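Local coordinates for nonribosomal peptide synthase (Streptomyces sp. MJ635-86F5, PDB 5JJP), which adenylates an aliphatic beta-amino acid, probably using ATP to activate its carboxylate as other AMP-forming ligases do, at residues R202-F207 / E333-S338; R209-H214 / Y357-A362; G215-D220 / A239-S244; G361-V366 / Y384-A389. All coordinates share one frame; numbering follows the deposited sequence.

Contacts 1 and 2 lie about 9 Å apart between centres, and both draw on helix 201-212. Their loop partners are joined: Ala337 O of contact 1 and His359 N of contact 2 are 2.8 Å apart, a probable hydrogen bond. Contact 3 follows in the next loop and meets contact 2 where Ile211 CG2 packs 3.6 Å from Leu240 CD2. Contact 4 shares Gly361 and Ala362 with contact 2, and its Pro388 and Ala389 return to the helix beside contact 1. Contacts 3 and 4 are about 23 Å apart between centres. Segment 333-338 begins at the end of the Tyr-Gly-Ala-Thr-Glu sequence, which in related adenylating enzymes borders the nucleotide site.

Contact 1 of 4, residues R202-F207 / E333-S338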
loop_
_atom_site.group_PDB
_atom_site.type_symbol
_atom_site.label_atom_id
_atom_site.label_comp_id
_atom_site.label_asym_id
_atom_site.label_seq_id
_atom_site.Cartn_x
_atom_site.Cartn_y
_atom_site.Cartn_z
ATOM N N ARG A 202 -4.993 5.390 -11.692
ATOM C CA ARG A 202 -4.909 4.382 -12.728
ATOM C C ARG A 202 -3.848 3.360 -12.350
ATOM O O ARG A 202 -4.047 2.152 -12.498
ATOM C CB ARG A 202 -4.597 5.138 -14.010
ATOM C CG ARG A 202 -4.080 4.354 -15.178
ATOM C CD ARG A 202 -3.891 5.221 -16.422
ATOM N NE ARG A 202 -2.667 6.003 -16.429
ATOM C CZ ARG A 202 -2.189 6.637 -17.519
ATOM N NH1 ARG A 202 -2.816 6.575 -18.674
ATOM N NH2 ARG A 202 -1.084 7.372 -17.456
ATOM N N ALA A 203 -2.702 3.838 -11.867
ATOM C CA ALA A 203 -1.558 2.956 -11.648
ATOM C C ALA A 203 -1.829 2.057 -10.482
ATOM O O ALA A 203 -1.485 0.873 -10.522
ATOM C CB ALA A 203 -0.288 3.732 -11.414
ATOM N N ASN A 204 -2.362 2.616 -9.414
ATOM C CA ASN A 204 -2.600 1.805 -8.243
ATOM C C ASN A 204 -3.759 0.839 -8.452
ATOM O O ASN A 204 -3.710 -0.315 -8.029
ATOM C CB ASN A 204 -2.747 2.636 -6.959
ATOM C CG ASN A 204 -2.517 1.791 -5.712
ATOM O OD1 ASN A 204 -1.514 1.032 -5.622
ATOM N ND2 ASN A 204 -3.447 1.829 -4.818
ATOM N N ILE A 205 -4.753 1.277 -9.207
ATOM C CA ILE A 205 -5.839 0.382 -9.614
ATOM C C ILE A 205 -5.276 -0.784 -10.428
ATOM O O ILE A 205 -5.681 -1.947 -10.246
ATOM C CB ILE A 205 -6.926 1.148 -10.361
ATOM C CG1 ILE A 205 -7.735 1.998 -9.379
ATOM C CG2 ILE A 205 -7.893 0.189 -11.044
ATOM C CD1 ILE A 205 -8.562 3.049 -10.044
ATOM N N ALA A 206 -4.273 -0.505 -11.243
ATOM C CA ALA A 206 -3.717 -1.578 -12.111
ATOM C C ALA A 206 -2.995 -2.607 -11.252
ATOM O O ALA A 206 -3.028 -3.775 -11.522
ATOM C CB ALA A 206 -2.780 -0.986 -13.157
ATOM N N PHE A 207 -2.348 -2.131 -10.200
ATOM C CA PHE A 207 -1.745 -2.975 -9.250
ATOM C C PHE A 207 -2.774 -3.959 -8.607
ATOM O O PHE A 207 -2.566 -5.142 -8.600
ATOM C CB PHE A 207 -1.079 -2.160 -8.186
ATOM C CG PHE A 207 -0.454 -2.994 -7.124
ATOM C CD1 PHE A 207 0.673 -3.733 -7.387
ATOM C CD2 PHE A 207 -1.047 -3.109 -5.852
ATOM C CE1 PHE A 207 1.227 -4.572 -6.418
ATOM C CE2 PHE A 207 -0.497 -3.919 -4.890
ATOM C CZ PHE A 207 0.647 -4.643 -5.167
ATOM N N GLU A 333 7.693 2.742 -5.908
ATOM C CA GLU A 333 7.447 3.233 -7.239
ATOM C C GLU A 333 6.424 2.438 -7.986
ATOM O O GLU A 333 5.903 2.954 -8.986
ATOM C CB GLU A 333 8.738 3.332 -8.046
ATOM C CG GLU A 333 9.585 4.577 -7.704
ATOM C CD GLU A 333 10.523 4.364 -6.499
ATOM O OE1 GLU A 333 10.349 3.368 -5.752
ATOM O OE2 GLU A 333 11.472 5.174 -6.347
ATOM N N SER A 334 6.161 1.201 -7.587
ATOM C CA SER A 334 5.071 0.417 -8.221
ATOM C C SER A 334 4.114 -0.225 -7.208
ATOM O O SER A 334 3.215 -0.995 -7.580
ATOM C CB SER A 334 5.608 -0.693 -9.114
ATOM O OG SER A 334 6.410 -1.577 -8.359
ATOM N N MET A 335 4.288 0.167 -5.951
ATOM C CA MET A 335 3.759 -0.537 -4.772
ATOM C C MET A 335 4.381 -1.887 -4.575
ATOM O O MET A 335 4.941 -2.136 -3.527
ATOM C CB MET A 335 2.233 -0.615 -4.763
ATOM C CG MET A 335 1.723 -1.224 -3.463
ATOM S SD MET A 335 0.032 -0.734 -3.050
ATOM C CE MET A 335 0.288 0.754 -2.058
ATOM N N ALA A 336 4.299 -2.752 -5.589
ATOM C CA ALA A 336 5.005 -4.024 -5.618
ATOM C C ALA A 336 5.117 -4.452 -7.059
ATOM O O ALA A 336 4.574 -3.789 -7.943
ATOM C CB ALA A 336 4.288 -5.109 -4.805
ATOM N N ALA A 337 5.862 -5.534 -7.301
ATOM C CA ALA A 337 6.222 -5.950 -8.656
ATOM C C ALA A 337 6.028 -7.445 -8.864
ATOM O O ALA A 337 5.747 -7.880 -9.973
ATOM C CB ALA A 337 7.676 -5.520 -8.968
ATOM N N SER A 338 6.258 -8.253 -7.839
ATOM C CA SER A 338 6.107 -9.698 -7.980
ATOM C C SER A 338 5.714 -10.321 -6.685
ATOM O O SER A 338 6.044 -9.831 -5.606
ATOM C CB SER A 338 7.406 -10.365 -8.457
ATOM O OG SER A 338 8.324 -10.493 -7.383
#
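Asn204 is the first residue of segment 202-207 to meet the loop: its amide oxygen OD1 lies 3.5 Å from Met335 SD. This is a packing contact, with the two side chains meeting at a slant. Three residues on, Phe207 supplies most of the helix's share of the interface. Its CG is trans to the backbone nitrogen (chi1 178°), which carries the ring away from the helix and in among Ser334, Met335 and Ala336. Met335 CG sits over one ring face, 4.1 Å from the Phe207 centroid and only 23° from the ring normal, which identifies a CH-pi contact. Beyond it the sulfur approaches the same ring obliquely, a Met-aromatic contact, with Met335 SD lying 3.7 Å from Phe207 CE2. The sulfur therefore bridges the amide and the ring. Farther round the ring, Phe207 CE1 meets Ala336 CB at 3.5 Å and Phe207 CD1 approaches Ser334 O at 3.7 Å, both obliquely.

The loop backbone explains how Met335 is presented. It sits at the middle of a classic gamma turn, closed by a weak bond from Ala336 N to Ser334 O at 2.9 Å. A second weak bond, from Ser334 OG to Ala336 O, spans the same bend.

Tyr183 of strand 181-186 touches both Asn204 and Met335, while Leu31 of helix 31-37 packs on Asn204. Ala336 rests on Leu328 of strand 324-329, and Ala337 and Ser338 together face Tyr329 in a classic beta bulge that starts the antiparallel edge strand 338-341.

Contact 2 of 4, residues R209-H214 / Y357-A362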
loop_
_atom_site.group_PDB
_atom_site.type_symbol
_atom_site.label_atom_id
_atom_site.label_comp_id
_atom_site.label_asym_id
_atom_site.label_seq_id
_atom_site.Cartn_x
_atom_site.Cartn_y
_atom_site.Cartn_z
ATOM N N ARG A 209 -5.751 -4.748 -9.573
ATOM C CA ARG A 209 -6.306 -5.609 -10.588
ATOM C C ARG A 209 -5.412 -6.816 -10.868
ATOM O O ARG A 209 -5.889 -7.956 -10.979
ATOM C CB ARG A 209 -6.507 -4.846 -11.896
ATOM C CG ARG A 209 -7.740 -3.983 -11.964
ATOM C CD ARG A 209 -8.022 -3.737 -13.451
ATOM N NE ARG A 209 -7.115 -2.779 -13.964
ATOM C CZ ARG A 209 -6.264 -2.884 -14.987
ATOM N NH1 ARG A 209 -6.204 -3.921 -15.816
ATOM N NH2 ARG A 209 -5.472 -1.818 -15.198
ATOM N N GLY A 210 -4.130 -6.548 -11.087
ATOM C CA GLY A 210 -3.178 -7.611 -11.331
ATOM C C GLY A 210 -3.104 -8.563 -10.137
ATOM O O GLY A 210 -3.177 -9.778 -10.324
ATOM N N ILE A 211 -2.935 -8.031 -8.922
ATOM C CA ILE A 211 -2.704 -8.882 -7.771
ATOM C C ILE A 211 -3.922 -9.803 -7.450
ATOM O O ILE A 211 -3.738 -10.947 -7.150
ATOM C CB ILE A 211 -2.273 -8.040 -6.559
ATOM C CG1 ILE A 211 -0.822 -7.534 -6.753
ATOM C CG2 ILE A 211 -2.315 -8.837 -5.274
ATOM C CD1 ILE A 211 0.254 -8.607 -6.663
ATOM N N ARG A 212 -5.138 -9.309 -7.629
ATOM C CA ARG A 212 -6.299 -10.119 -7.439
ATOM C C ARG A 212 -6.387 -11.274 -8.381
ATOM O O ARG A 212 -7.101 -12.222 -8.106
ATOM C CB ARG A 212 -7.565 -9.264 -7.572
ATOM C CG ARG A 212 -7.791 -8.352 -6.383
ATOM C CD ARG A 212 -8.971 -7.455 -6.627
ATOM N NE ARG A 212 -10.237 -8.166 -6.487
ATOM C CZ ARG A 212 -11.408 -7.730 -6.954
ATOM N NH1 ARG A 212 -11.489 -6.622 -7.686
ATOM N NH2 ARG A 212 -12.513 -8.444 -6.710
ATOM N N ALA A 213 -5.711 -11.209 -9.517
ATOM C CA ALA A 213 -5.676 -12.344 -10.420
ATOM C C ALA A 213 -4.929 -13.521 -9.832
ATOM O O ALA A 213 -5.029 -14.607 -10.352
ATOM C CB ALA A 213 -5.047 -11.981 -11.774
ATOM N N HIS A 214 -4.113 -13.267 -8.815
ATOM C CA HIS A 214 -3.291 -14.290 -8.203
ATOM C C HIS A 214 -4.026 -14.961 -7.045
ATOM O O HIS A 214 -3.521 -15.931 -6.512
ATOM C CB HIS A 214 -1.993 -13.680 -7.636
ATOM C CG HIS A 214 -0.952 -13.328 -8.671
ATOM N ND1 HIS A 214 0.240 -14.019 -8.785
ATOM C CD2 HIS A 214 -0.888 -12.318 -9.576
ATOM C CE1 HIS A 214 0.975 -13.471 -9.737
ATOM N NE2 HIS A 214 0.324 -12.425 -10.215
ATOM N N TYR A 357 8.458 -14.132 -11.311
ATOM C CA TYR A 357 8.070 -13.292 -12.446
ATOM C C TYR A 357 7.237 -12.145 -11.952
ATOM O O TYR A 357 6.565 -12.278 -10.943
ATOM C CB TYR A 357 7.194 -14.063 -13.438
ATOM C CG TYR A 357 7.776 -15.372 -13.963
ATOM C CD1 TYR A 357 8.772 -15.364 -14.930
ATOM C CD2 TYR A 357 7.283 -16.598 -13.526
ATOM C CE1 TYR A 357 9.302 -16.531 -15.422
ATOM C CE2 TYR A 357 7.779 -17.787 -14.028
ATOM C CZ TYR A 357 8.804 -17.749 -14.967
ATOM O OH TYR A 357 9.324 -18.916 -15.476
ATOM N N ALA A 358 7.280 -11.011 -12.643
ATOM C CA ALA A 358 6.406 -9.901 -12.290
ATOM C C ALA A 358 4.966 -10.374 -12.138
ATOM O O ALA A 358 4.601 -11.379 -12.689
ATOM C CB ALA A 358 6.479 -8.820 -13.334
ATOM N N HIS A 359 4.154 -9.656 -11.373
ATOM C CA HIS A 359 2.743 -10.062 -11.132
ATOM C C HIS A 359 1.968 -9.926 -12.408
ATOM O O HIS A 359 2.426 -9.286 -13.361
ATOM C CB HIS A 359 2.053 -9.221 -10.047
ATOM C CG HIS A 359 1.962 -7.759 -10.375
ATOM N ND1 HIS A 359 1.030 -7.251 -11.261
ATOM C CD2 HIS A 359 2.668 -6.703 -9.919
ATOM C CE1 HIS A 359 1.171 -5.938 -11.333
ATOM N NE2 HIS A 359 2.151 -5.579 -10.521
ATOM N N HIS A 360 0.775 -10.501 -12.403
ATOM C CA HIS A 360 0.004 -10.641 -13.592
ATOM C C HIS A 360 -0.204 -9.221 -14.185
ATOM O O HIS A 360 -0.555 -8.259 -13.457
ATOM C CB HIS A 360 -1.281 -11.344 -13.234
ATOM C CG HIS A 360 -2.145 -11.610 -14.399
ATOM N ND1 HIS A 360 -3.036 -10.672 -14.887
ATOM C CD2 HIS A 360 -2.236 -12.686 -15.209
ATOM C CE1 HIS A 360 -3.638 -11.165 -15.955
ATOM N NE2 HIS A 360 -3.170 -12.385 -16.170
ATOM N N GLY A 361 0.028 -9.074 -15.487
ATOM C CA GLY A 361 -0.102 -7.770 -16.125
ATOM C C GLY A 361 1.168 -6.923 -16.196
ATOM O O GLY A 361 1.129 -5.804 -16.705
ATOM N N ALA A 362 2.263 -7.428 -15.646
ATOM C CA ALA A 362 3.539 -6.723 -15.642
ATOM C C ALA A 362 4.614 -7.647 -16.146
ATOM O O ALA A 362 4.360 -8.839 -16.310
ATOM C CB ALA A 362 3.888 -6.266 -14.248
#
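His360 N donates to His214 NE2 over 2.9 Å and lies only 3° out of the imidazole plane, so the ring receives the bond at its edge. The N-H...NE2 angle of 146° shows a moderately bent bond. Acceptance at NE2 is consistent with a neutral His214. Ala213 CB sits over one face of the His360 ring, 4.2 Å from the centroid, in a CH-pi contact. Gly210, lacking a side chain, lets the backbones come close: Gly210 CA reaches His360 O at 3.4 Å in a CA-H...O contact. Ile211 CD1 adds an apolar touch 3.9 Å from His359 CB.

The second shell fixes the loop. His359 CG lies between the backbone N and carbonyl carbon (chi1 61°), folding the ring back so that His359 ND1 donates to His360 O at 2.9 Å, from above the carbonyl plane. Ala362 CB lies over one face of this ring, toward the rim. A type II turn from His359, with Gly361 third, is closed by Ala362 N to His359 O at 2.9 Å.

Ile211 packs on Leu240 of helix 232-243, Arg212 NH1 is hydrogen-bonded to Tyr34 OH of helix 31-37, and a backbone bond ties His359 to Ala337 just ahead of strand 338-341.

Contact 3 of 4, residues G215-D220 / A239-S244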
loop_
_atom_site.group_PDB
_atom_site.type_symbol
_atom_site.label_atom_id
_atom_site.label_comp_id
_atom_site.label_asym_id
_atom_site.label_seq_id
_atom_site.Cartn_x
_atom_site.Cartn_y
_atom_site.Cartn_z
ATOM N N GLY A 215 -5.144 -14.414 -6.591
ATOM C CA GLY A 215 -5.914 -15.032 -5.508
ATOM C C GLY A 215 -5.209 -15.019 -4.166
ATOM O O GLY A 215 -5.230 -16.017 -3.437
ATOM N N LEU A 216 -4.619 -13.899 -3.797
ATOM C CA LEU A 216 -3.960 -13.828 -2.519
ATOM C C LEU A 216 -4.930 -13.652 -1.424
ATOM O O LEU A 216 -4.640 -14.049 -0.277
ATOM C CB LEU A 216 -2.996 -12.657 -2.454
ATOM C CG LEU A 216 -1.499 -12.816 -2.576
ATOM C CD1 LEU A 216 -1.001 -13.697 -3.688
ATOM C CD2 LEU A 216 -0.900 -11.408 -2.638
ATOM N N ILE A 217 -6.031 -12.962 -1.706
ATOM C CA ILE A 217 -7.011 -12.665 -0.676
ATOM C C ILE A 217 -8.382 -12.955 -1.210
ATOM O O ILE A 217 -8.719 -12.562 -2.314
ATOM C CB ILE A 217 -6.938 -11.183 -0.174
ATOM C CG1 ILE A 217 -5.531 -10.859 0.332
ATOM C CG2 ILE A 217 -7.929 -10.919 0.972
ATOM C CD1 ILE A 217 -5.301 -9.385 0.581
ATOM N N GLY A 218 -9.182 -13.617 -0.397
ATOM C CA GLY A 218 -10.575 -13.912 -0.758
ATOM C C GLY A 218 -11.466 -13.210 0.219
ATOM O O GLY A 218 -11.012 -12.774 1.284
ATOM N N PRO A 219 -12.752 -13.088 -0.114
ATOM C CA PRO A 219 -13.708 -12.393 0.803
ATOM C C PRO A 219 -13.808 -12.912 2.226
ATOM O O PRO A 219 -14.148 -12.137 3.137
ATOM C CB PRO A 219 -15.045 -12.529 0.096
ATOM C CG PRO A 219 -14.676 -12.694 -1.342
ATOM C CD PRO A 219 -13.380 -13.472 -1.372
ATOM N N ASP A 220 -13.499 -14.185 2.446
ATOM C CA ASP A 220 -13.538 -14.773 3.793
ATOM C C ASP A 220 -12.378 -14.354 4.649
ATOM O O ASP A 220 -12.425 -14.514 5.843
ATOM C CB ASP A 220 -13.544 -16.315 3.715
ATOM C CG ASP A 220 -14.847 -16.867 3.124
ATOM O OD1 ASP A 220 -15.894 -16.161 3.226
ATOM O OD2 ASP A 220 -14.822 -17.991 2.537
ATOM N N ALA A 239 -5.942 -1.532 1.130
ATOM C CA ALA A 239 -6.605 -1.332 -0.193
ATOM C C ALA A 239 -6.881 -2.625 -0.889
ATOM O O ALA A 239 -7.950 -2.835 -1.407
ATOM C CB ALA A 239 -5.794 -0.432 -1.108
ATOM N N LEU A 240 -5.902 -3.504 -0.882
ATOM C CA LEU A 240 -6.074 -4.748 -1.573
ATOM C C LEU A 240 -7.126 -5.614 -0.839
ATOM O O LEU A 240 -7.889 -6.309 -1.472
ATOM C CB LEU A 240 -4.752 -5.473 -1.676
ATOM C CG LEU A 240 -4.842 -6.887 -2.260
ATOM C CD1 LEU A 240 -5.322 -6.881 -3.703
ATOM C CD2 LEU A 240 -3.522 -7.604 -2.120
ATOM N N THR A 241 -7.112 -5.575 0.492
ATOM C CA THR A 241 -8.016 -6.330 1.288
ATOM C C THR A 241 -9.471 -5.901 0.964
ATOM O O THR A 241 -10.327 -6.742 0.751
ATOM C CB THR A 241 -7.725 -6.136 2.778
ATOM O OG1 THR A 241 -6.437 -6.678 3.109
ATOM C CG2 THR A 241 -8.839 -6.825 3.644
ATOM N N LEU A 242 -9.719 -4.592 0.948
ATOM C CA LEU A 242 -11.014 -4.058 0.638
ATOM C C LEU A 242 -11.409 -4.384 -0.780
ATOM O O LEU A 242 -12.555 -4.800 -1.035
ATOM C CB LEU A 242 -11.050 -2.531 0.840
ATOM C CG LEU A 242 -10.935 -2.020 2.264
ATOM C CD1 LEU A 242 -10.810 -0.534 2.276
ATOM C CD2 LEU A 242 -12.173 -2.419 3.051
ATOM N N ALA A 243 -10.482 -4.150 -1.710
ATOM C CA ALA A 243 -10.728 -4.429 -3.117
ATOM C C ALA A 243 -11.149 -5.874 -3.335
ATOM O O ALA A 243 -11.856 -6.199 -4.321
ATOM C CB ALA A 243 -9.504 -4.102 -3.961
ATOM N N SER A 244 -10.651 -6.759 -2.489
ATOM C CA SER A 244 -10.929 -8.189 -2.619
ATOM C C SER A 244 -12.175 -8.573 -1.857
ATOM O O SER A 244 -12.613 -9.713 -1.921
ATOM C CB SER A 244 -9.773 -9.011 -2.087
ATOM O OG SER A 244 -8.562 -8.719 -2.731
HETATM O O HOH W 1 -6.743 -10.808 -3.804
#
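Ile217 reaches Leu240 through an extended branch: CG1 stands opposite the carbonyl carbon (chi1 -56°) and CD1 continues trans (chi2 169°). From the helix, Leu240 has CG trans to its backbone nitrogen (chi1 174°), bringing Leu240 CD2 within 3.7 Å of Ile217 CD1. The same isoleucine methyl lies 3.9 Å from Thr241 OG1, a hydroxyl engaged with Gly237 O of its own helix.

Ser244 supplies the polar half. Its hydroxyl curls back along the helix, so that Ser244 OG donates to Leu240 O at 2.8 Å, while Ser244 N bonds the same oxygen from the opposite face of the carbonyl plane. Leu240 O is thus gripped twice at the end of the helix. Water 1 then bridges the segments, donating to Ile217 O at 3.0 Å and to Ser244 OG at 3.0 Å; the serine hydroxyl is both donor and acceptor. Ile217 O also packs 3.7 Å from Ser244 CB, and Pro219 CG touches Ser244 O at 3.7 Å.

Segment 215-220 leads into strand 222-225, whereas 239-244 closes helix 232-243 ahead of strand 247-250. Because these strands are parallel neighbours in one sheet, the contact joins the loop entering the first strand of a beta-alpha-beta crossover to the C-terminal end of its connecting helix.

Contact 4 of 4, residues G361-V366 / Y384-A389; sequences GAEMDV and YLRSPA
Glu363 and Arg386 extend side by side from one face of the sheet, their carboxylate and guanidinium planes turned 78° apart. Each leaves with CG trans to its backbone nitrogen (Arg386 chi1 -179°), which sets the chains alongside. Glu363 OE1 comes obliquely to Arg386 NE at 3.8 Å, a long salt bridge; Arg386 NH2 also pairs with Asp408. Tyr384, projecting from the same face, stacks its ring with Tyr367.

Between the strands, Glu363 and Arg386 form a hydrogen-bonded pair: Glu363 N to Arg386 O and Arg386 N to Glu363 O both measure 2.8 Å. Asp365 and Tyr384 repeat the pattern, with Tyr384 N to Asp365 O at 3.0 Å and Asp365 N to Tyr384 O at 3.3 Å. Met364 and Leu385 lie between them as a non-hydrogen-bonded pair. Strand directions 159° apart confirm an antiparallel ladder; 363-367 and 381-386 belong to an antiparallel sheet with 417-427, 405-407 and 433-438.

On the other face, Met364 CB meets Leu385 CD1 at 4.1 Å, while the methionine tip runs off toward Ala358 and Leu433. Ser387 OG accepts from Ala389 N at 2.9 Å, an ST turn leading toward Phe207 of helix 201-212.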
loop_
_atom_site.group_PDB
_atom_site.type_symbol
_atom_site.label_atom_id
_atom_site.label_comp_id
_atom_site.label_asym_id
_atom_site.label_seq_id
_atom_site.Cartn_x
_atom_site.Cartn_y
_atom_site.Cartn_z
ATOM N N GLY A 361 0.028 -9.074 -15.487
ATOM C CA GLY A 361 -0.102 -7.770 -16.125
ATOM C C GLY A 361 1.168 -6.923 -16.196
ATOM O O GLY A 361 1.129 -5.804 -16.705
ATOM N N ALA A 362 2.263 -7.428 -15.646
ATOM C CA ALA A 362 3.539 -6.723 -15.642
ATOM C C ALA A 362 4.614 -7.647 -16.146
ATOM O O ALA A 362 4.360 -8.839 -16.310
ATOM C CB ALA A 362 3.888 -6.266 -14.248
ATOM N N GLU A 363 5.815 -7.115 -16.353
ATOM C CA GLU A 363 6.966 -7.913 -16.769
ATOM C C GLU A 363 8.256 -7.250 -16.305
ATOM O O GLU A 363 8.446 -6.019 -16.394
ATOM C CB GLU A 363 6.979 -8.053 -18.288
ATOM C CG GLU A 363 7.889 -9.139 -18.868
ATOM C CD GLU A 363 8.096 -8.908 -20.363
ATOM O OE1 GLU A 363 8.896 -8.001 -20.717
ATOM O OE2 GLU A 363 7.451 -9.606 -21.191
ATOM N N MET A 364 9.184 -8.069 -15.818
ATOM C CA MET A 364 10.479 -7.531 -15.439
ATOM C C MET A 364 11.557 -8.421 -15.988
ATOM O O MET A 364 11.366 -9.623 -16.132
ATOM C CB MET A 364 10.603 -7.381 -13.933
ATOM C CG MET A 364 10.365 -8.642 -13.153
ATOM S SD MET A 364 10.482 -8.358 -11.362
ATOM C CE MET A 364 10.412 -10.053 -10.858
ATOM N N ASP A 365 12.677 -7.792 -16.349
ATOM C CA ASP A 365 13.846 -8.492 -16.871
ATOM C C ASP A 365 15.091 -7.718 -16.474
ATOM O O ASP A 365 15.002 -6.620 -15.921
ATOM C CB ASP A 365 13.762 -8.634 -18.396
ATOM C CG ASP A 365 14.682 -9.764 -18.960
ATOM O OD1 ASP A 365 15.298 -10.555 -18.169
ATOM O OD2 ASP A 365 14.800 -9.821 -20.210
ATOM N N VAL A 366 16.252 -8.298 -16.763
ATOM C CA VAL A 366 17.515 -7.834 -16.196
ATOM C C VAL A 366 18.329 -7.242 -17.353
ATOM O O VAL A 366 18.296 -7.780 -18.457
ATOM C CB VAL A 366 18.110 -9.018 -15.425
ATOM C CG1 VAL A 366 19.568 -9.212 -15.677
ATOM C CG2 VAL A 366 17.824 -8.859 -13.945
ATOM N N TYR A 384 14.685 -3.875 -14.863
ATOM C CA TYR A 384 13.763 -2.910 -15.472
ATOM C C TYR A 384 12.335 -3.483 -15.404
ATOM O O TYR A 384 12.094 -4.605 -15.822
ATOM C CB TYR A 384 14.076 -2.644 -16.931
ATOM C CG TYR A 384 15.322 -1.814 -17.211
ATOM C CD1 TYR A 384 16.466 -1.902 -16.402
ATOM C CD2 TYR A 384 15.391 -1.016 -18.345
ATOM C CE1 TYR A 384 17.622 -1.174 -16.706
ATOM C CE2 TYR A 384 16.525 -0.277 -18.661
ATOM C CZ TYR A 384 17.644 -0.371 -17.855
ATOM O OH TYR A 384 18.759 0.356 -18.143
ATOM N N LEU A 385 11.399 -2.681 -14.843
ATOM C CA LEU A 385 10.001 -3.102 -14.657
ATOM C C LEU A 385 9.083 -2.411 -15.672
ATOM O O LEU A 385 9.024 -1.196 -15.768
ATOM C CB LEU A 385 9.575 -2.816 -13.246
ATOM C CG LEU A 385 8.139 -3.103 -12.855
ATOM C CD1 LEU A 385 7.780 -4.576 -12.804
ATOM C CD2 LEU A 385 7.939 -2.488 -11.489
ATOM N N ARG A 386 8.399 -3.235 -16.452
ATOM C CA ARG A 386 7.421 -2.817 -17.392
ATOM C C ARG A 386 6.062 -3.120 -16.726
ATOM O O ARG A 386 5.726 -4.271 -16.491
ATOM C CB ARG A 386 7.587 -3.631 -18.673
ATOM C CG ARG A 386 6.630 -3.286 -19.788
ATOM C CD ARG A 386 6.774 -4.247 -20.948
ATOM N NE ARG A 386 8.165 -4.341 -21.413
ATOM C CZ ARG A 386 8.689 -3.532 -22.341
ATOM N NH1 ARG A 386 7.976 -2.565 -22.905
ATOM N NH2 ARG A 386 9.926 -3.712 -22.710
ATOM N N SER A 387 5.264 -2.093 -16.459
ATOM C CA SER A 387 4.033 -2.292 -15.743
ATOM C C SER A 387 3.092 -1.101 -15.817
ATOM O O SER A 387 3.532 0.040 -15.661
ATOM C CB SER A 387 4.380 -2.533 -14.262
ATOM O OG SER A 387 3.219 -2.516 -13.427
ATOM N N PRO A 388 1.781 -1.377 -15.852
ATOM C CA PRO A 388 0.816 -0.319 -15.703
ATOM C C PRO A 388 0.737 0.323 -14.308
ATOM O O PRO A 388 0.115 1.368 -14.136
ATOM C CB PRO A 388 -0.504 -1.030 -16.049
ATOM C CG PRO A 388 -0.312 -2.444 -15.633
ATOM C CD PRO A 388 1.130 -2.704 -15.916
ATOM N N ALA A 389 1.358 -0.301 -13.325
ATOM C CA ALA A 389 1.339 0.193 -11.951
ATOM C C ALA A 389 2.435 1.180 -11.574
ATOM O O ALA A 389 2.534 1.585 -10.417
ATOM C CB ALA A 389 1.351 -0.986 -11.017
#